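PDB 1Z05: transcriptional regulator, ROK family from Vibrio cholerae O1 biovar eltor, which probably binds DNA as a zinc-containing transcriptional regulator of carbohydrate metabolism, as a homologue of E. coli Mlc. Local coordinates for residues Asn104-Arg117 against Gln165-Pro177. Numbering follows the deposited sequence. Where two conformers were deposited one is given.
With SO4 (sulfate ion), chain C; SO4 (sulfate ion), chain D.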
# COMPACT_ATOMS: atom_id res chain seq x y z
N ASN A 104 26.69 7.23 16.99
CA ASN A 104 27.23 7.04 18.31
C ASN A 104 26.24 6.22 19.14
O ASN A 104 25.61 6.75 20.06
CB ASN A 104 27.50 8.41 18.95
CG ASN A 104 28.24 8.32 20.27
OD1 ASN A 104 28.91 7.32 20.57
ND2 ASN A 104 28.14 9.37 21.07
N ASN A 105 26.11 4.94 18.80
CA ASN A 105 25.11 4.05 19.42
C ASN A 105 25.39 3.65 20.85
O ASN A 105 24.46 3.35 21.60
CB ASN A 105 24.92 2.78 18.57
CG ASN A 105 24.03 3.01 17.35
OD1 ASN A 105 23.42 4.06 17.19
ND2 ASN A 105 23.96 2.01 16.48
N LEU A 106 26.67 3.60 21.22
CA LEU A 106 27.08 3.08 22.52
C LEU A 106 26.59 4.00 23.64
O LEU A 106 26.91 5.19 23.66
CB LEU A 106 28.60 2.88 22.58
CG LEU A 106 29.14 1.91 23.63
CD1 LEU A 106 28.64 0.48 23.39
CD2 LEU A 106 30.67 1.93 23.66
N GLY A 107 25.81 3.42 24.55
CA GLY A 107 25.18 4.16 25.63
C GLY A 107 23.70 4.35 25.43
O GLY A 107 22.95 4.56 26.40
N TRP A 108 23.26 4.30 24.18
CA TRP A 108 21.84 4.46 23.85
C TRP A 108 21.16 3.11 23.78
O TRP A 108 21.70 2.15 23.22
CB TRP A 108 21.67 5.13 22.49
CG TRP A 108 22.21 6.51 22.40
CD1 TRP A 108 23.30 6.91 21.68
CD2 TRP A 108 21.66 7.70 22.99
NE1 TRP A 108 23.47 8.27 21.79
CE2 TRP A 108 22.48 8.78 22.59
CE3 TRP A 108 20.55 7.95 23.81
CZ2 TRP A 108 22.24 10.09 23.00
CZ3 TRP A 108 20.31 9.26 24.22
CH2 TRP A 108 21.15 10.31 23.82
N GLN A 109 19.94 3.06 24.30
CA GLN A 109 19.19 1.83 24.40
C GLN A 109 17.71 2.08 24.13
O GLN A 109 17.27 3.23 24.03
CB GLN A 109 19.36 1.24 25.81
CG GLN A 109 20.81 0.97 26.23
CD GLN A 109 20.93 0.61 27.68
OE1 GLN A 109 20.11 1.03 28.49
NE2 GLN A 109 21.95 -0.17 28.03
N PHE A 110 16.95 1.00 24.00
CA PHE A 110 15.50 1.07 23.97
C PHE A 110 14.93 -0.23 24.54
O PHE A 110 15.63 -1.24 24.58
CB PHE A 110 14.98 1.34 22.53
CG PHE A 110 15.32 0.25 21.53
CD1 PHE A 110 14.48 -0.84 21.36
CD2 PHE A 110 16.47 0.35 20.74
CE1 PHE A 110 14.77 -1.85 20.43
CE2 PHE A 110 16.77 -0.64 19.79
CZ PHE A 110 15.93 -1.74 19.64
N LEU A 111 13.68 -0.18 24.99
CA LEU A 111 12.95 -1.37 25.38
C LEU A 111 12.10 -1.85 24.22
O LEU A 111 11.49 -1.04 23.50
CB LEU A 111 12.01 -1.08 26.56
CG LEU A 111 12.55 -0.84 27.96
CD1 LEU A 111 11.36 -0.88 28.93
CD2 LEU A 111 13.58 -1.88 28.36
N SER A 112 12.07 -3.16 24.02
CA SER A 112 11.18 -3.77 23.05
C SER A 112 10.41 -4.83 23.80
O SER A 112 11.00 -5.64 24.52
CB SER A 112 11.96 -4.37 21.88
OG SER A 112 11.08 -4.85 20.87
N MET A 113 9.09 -4.79 23.66
CA MET A 113 8.20 -5.69 24.36
C MET A 113 7.32 -6.48 23.40
O MET A 113 6.97 -6.00 22.32
CB MET A 113 7.31 -4.90 25.33
CG MET A 113 8.09 -4.15 26.40
SD MET A 113 7.06 -3.02 27.35
CE MET A 113 6.24 -4.16 28.45
N ARG A 114 6.97 -7.69 23.79
CA ARG A 114 5.90 -8.42 23.12
C ARG A 114 4.82 -8.79 24.13
O ARG A 114 5.12 -9.39 25.17
CB ARG A 114 6.42 -9.68 22.42
CG ARG A 114 5.27 -10.53 21.84
CD ARG A 114 5.75 -11.82 21.16
NE ARG A 114 4.61 -12.68 20.87
CZ ARG A 114 3.83 -12.55 19.80
NH1 ARG A 114 4.08 -11.60 18.90
NH2 ARG A 114 2.79 -13.36 19.64
N LEU A 115 3.58 -8.42 23.82
CA LEU A 115 2.43 -8.95 24.53
C LEU A 115 1.94 -10.17 23.76
O LEU A 115 1.27 -10.03 22.72
CB LEU A 115 1.32 -7.89 24.67
CG LEU A 115 0.10 -8.27 25.54
CD1 LEU A 115 0.52 -8.70 26.95
CD2 LEU A 115 -0.91 -7.13 25.61
N GLY A 116 2.29 -11.35 24.25
CA GLY A 116 1.90 -12.60 23.61
C GLY A 116 0.73 -13.23 24.33
O GLY A 116 0.19 -12.64 25.27
N ARG A 117 0.33 -14.43 23.90
CA ARG A 117 -0.82 -15.12 24.49
C ARG A 117 -0.47 -15.70 25.85
O ARG A 117 0.12 -16.78 25.96
CB ARG A 117 -1.34 -16.20 23.54
CG ARG A 117 -1.89 -15.65 22.23
CD ARG A 117 -1.96 -16.73 21.16
NE ARG A 117 -2.75 -16.31 20.00
CZ ARG A 117 -2.28 -15.60 18.98
NH1 ARG A 117 -1.01 -15.21 18.95
NH2 ARG A 117 -3.09 -15.29 17.97
N GLN A 165 22.23 -1.90 34.57
CA GLN A 165 22.46 -2.22 33.16
C GLN A 165 21.76 -1.25 32.23
O GLN A 165 22.02 -1.25 31.02
CB GLN A 165 22.01 -3.65 32.86
CG GLN A 165 22.96 -4.70 33.40
CD GLN A 165 22.26 -5.96 33.85
OE1 GLN A 165 22.39 -7.01 33.23
NE2 GLN A 165 21.52 -5.87 34.95
N LEU A 166 20.85 -0.45 32.78
CA LEU A 166 20.13 0.54 31.97
C LEU A 166 20.97 1.80 31.85
O LEU A 166 21.59 2.24 32.82
CB LEU A 166 18.77 0.86 32.60
CG LEU A 166 17.75 -0.26 32.49
CD1 LEU A 166 16.72 -0.15 33.58
CD2 LEU A 166 17.07 -0.26 31.13
N ASP A 167 20.99 2.38 30.66
CA ASP A 167 21.77 3.59 30.43
C ASP A 167 20.79 4.65 29.91
O ASP A 167 19.88 5.06 30.64
CB ASP A 167 22.94 3.30 29.48
CG ASP A 167 24.01 4.39 29.50
OD1 ASP A 167 23.83 5.44 30.17
OD2 ASP A 167 25.07 4.19 28.85
N ARG A 168 20.96 5.05 28.66
CA ARG A 168 20.11 6.06 28.04
C ARG A 168 19.00 5.40 27.23
O ARG A 168 19.17 5.11 26.05
CB ARG A 168 20.94 7.00 27.16
CG ARG A 168 22.19 7.57 27.84
CD ARG A 168 22.99 8.48 26.91
NE ARG A 168 23.65 7.75 25.82
CZ ARG A 168 24.77 8.14 25.22
NH1 ARG A 168 25.29 7.41 24.25
NH2 ARG A 168 25.38 9.26 25.60
N VAL A 169 17.87 5.14 27.89
CA VAL A 169 16.73 4.48 27.24
C VAL A 169 15.92 5.53 26.48
O VAL A 169 15.41 6.48 27.07
CB VAL A 169 15.83 3.76 28.27
CG1 VAL A 169 14.77 2.91 27.56
CG2 VAL A 169 16.68 2.91 29.22
N THR A 170 15.82 5.37 25.17
CA THR A 170 15.26 6.43 24.33
C THR A 170 13.78 6.28 24.05
O THR A 170 13.10 7.25 23.71
CB THR A 170 15.95 6.44 22.97
OG1 THR A 170 15.73 5.17 22.35
CG2 THR A 170 17.44 6.67 23.12
N SER A 171 13.28 5.05 24.17
CA SER A 171 11.96 4.70 23.63
C SER A 171 11.55 3.29 24.04
O SER A 171 12.38 2.51 24.52
CB SER A 171 11.98 4.80 22.10
OG SER A 171 13.03 4.00 21.57
N ILE A 172 10.28 2.98 23.81
CA ILE A 172 9.72 1.66 24.05
C ILE A 172 8.93 1.24 22.81
O ILE A 172 8.11 2.00 22.29
CB ILE A 172 8.80 1.65 25.30
CG1 ILE A 172 9.63 1.87 26.57
CG2 ILE A 172 8.01 0.33 25.40
CD1 ILE A 172 8.83 2.20 27.83
N ALA A 173 9.21 0.04 22.32
CA ALA A 173 8.42 -0.57 21.27
C ALA A 173 7.66 -1.76 21.84
O ALA A 173 8.17 -2.49 22.68
CB ALA A 173 9.33 -1.00 20.10
N ILE A 174 6.41 -1.92 21.41
CA ILE A 174 5.60 -3.07 21.81
C ILE A 174 4.83 -3.62 20.61
O ILE A 174 4.20 -2.87 19.87
CB ILE A 174 4.69 -2.76 23.06
CG1 ILE A 174 3.87 -3.99 23.48
CG2 ILE A 174 3.79 -1.52 22.85
CD1 ILE A 174 3.52 -4.01 24.99
N THR A 175 4.95 -4.93 20.41
CA THR A 175 4.28 -5.60 19.30
C THR A 175 3.38 -6.68 19.88
O THR A 175 3.63 -7.18 20.98
CB THR A 175 5.29 -6.21 18.29
OG1 THR A 175 6.20 -7.08 18.98
CG2 THR A 175 6.09 -5.09 17.61
N LEU A 176 2.32 -7.00 19.15
CA LEU A 176 1.30 -7.91 19.64
C LEU A 176 0.40 -8.33 18.48
O LEU A 176 0.27 -7.60 17.51
CB LEU A 176 0.44 -7.23 20.73
CG LEU A 176 -0.32 -5.95 20.37
CD1 LEU A 176 -1.56 -5.83 21.22
CD2 LEU A 176 0.54 -4.72 20.56
N PRO A 177 -0.23 -9.51 18.59
CA PRO A 177 -1.23 -9.89 17.58
C PRO A 177 -2.49 -9.02 17.73
O PRO A 177 -2.68 -8.41 18.79
CB PRO A 177 -1.55 -11.35 17.93
CG PRO A 177 -1.24 -11.45 19.42
CD PRO A 177 -0.04 -10.55 19.62
S SO4 C . 2.13 -16.62 21.11
O1 SO4 C . 3.58 -16.75 21.03
O2 SO4 C . 1.52 -16.92 19.82
O3 SO4 C . 1.68 -17.59 22.12
O4 SO4 C . 1.77 -15.27 21.50
S SO4 D . -0.74 -15.41 14.97
O1 SO4 D . 0.50 -14.68 14.68
O2 SO4 D . -1.10 -16.23 13.83
O3 SO4 D . -0.52 -16.27 16.13
O4 SO4 D . -1.81 -14.47 15.28
O HOH W 1 8.71 -6.47 19.80
O HOH W 2 6.52 -9.78 18.49
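L111 and I172 sit side by side at the middle of two parallel strands, 108-116 and 168-176, in a five-stranded mixed sheet. The sheet order 3-2-1-4-5 is that of the ASKHA (actin-like ATPase) fold to which ROK proteins belong. The strands join through backbone bonds such as A173 N to L111 O (2.8 Å). A beta bulge between Q109 and L111 shifts the register by one residue.

The tight part is the face of L111, M113, I172 and I174. L111 and M113 also pack on F158, F159 and I155 of helix 144-161. L111 CB meets I172 CG1 at 3.8 Å. M113 CB touches I174 CD1. Its CG lies anti to the carbonyl carbon (chi1 -61°), and the chain runs extended to SD, which comes near I172 CG2. On the opposite face A173 lies against I413 of helix 407-418, which S171 also touches.

Q109 reaches past its strand into the loop before R168. Its chain is extended beyond CG, and its amide is held at both ends. OE1 accepts from D167 N at 2.7 Å, with the donor above the carbonyl plane. NE2 gives a nearly straight bond (169°) to Q165 O, which fixes the amide's rotation.

The looser, more exposed end holds W108 and R168. In the conformer given here, the R168 guanidinium stacks on one face of the indole, planes 23° apart. Its CZ lies 3.7 Å from the centroid of the five-membered ring, a cation-pi contact, and its CD lies over the six-membered ring. The indole NE1 bonds to H81 O instead.

At the far end, R114 forms a salt bridge with D217. R114 NH2 and R117 N converge on one sulfate oxygen, O4 of the chain C ion, each at 2.9 Å.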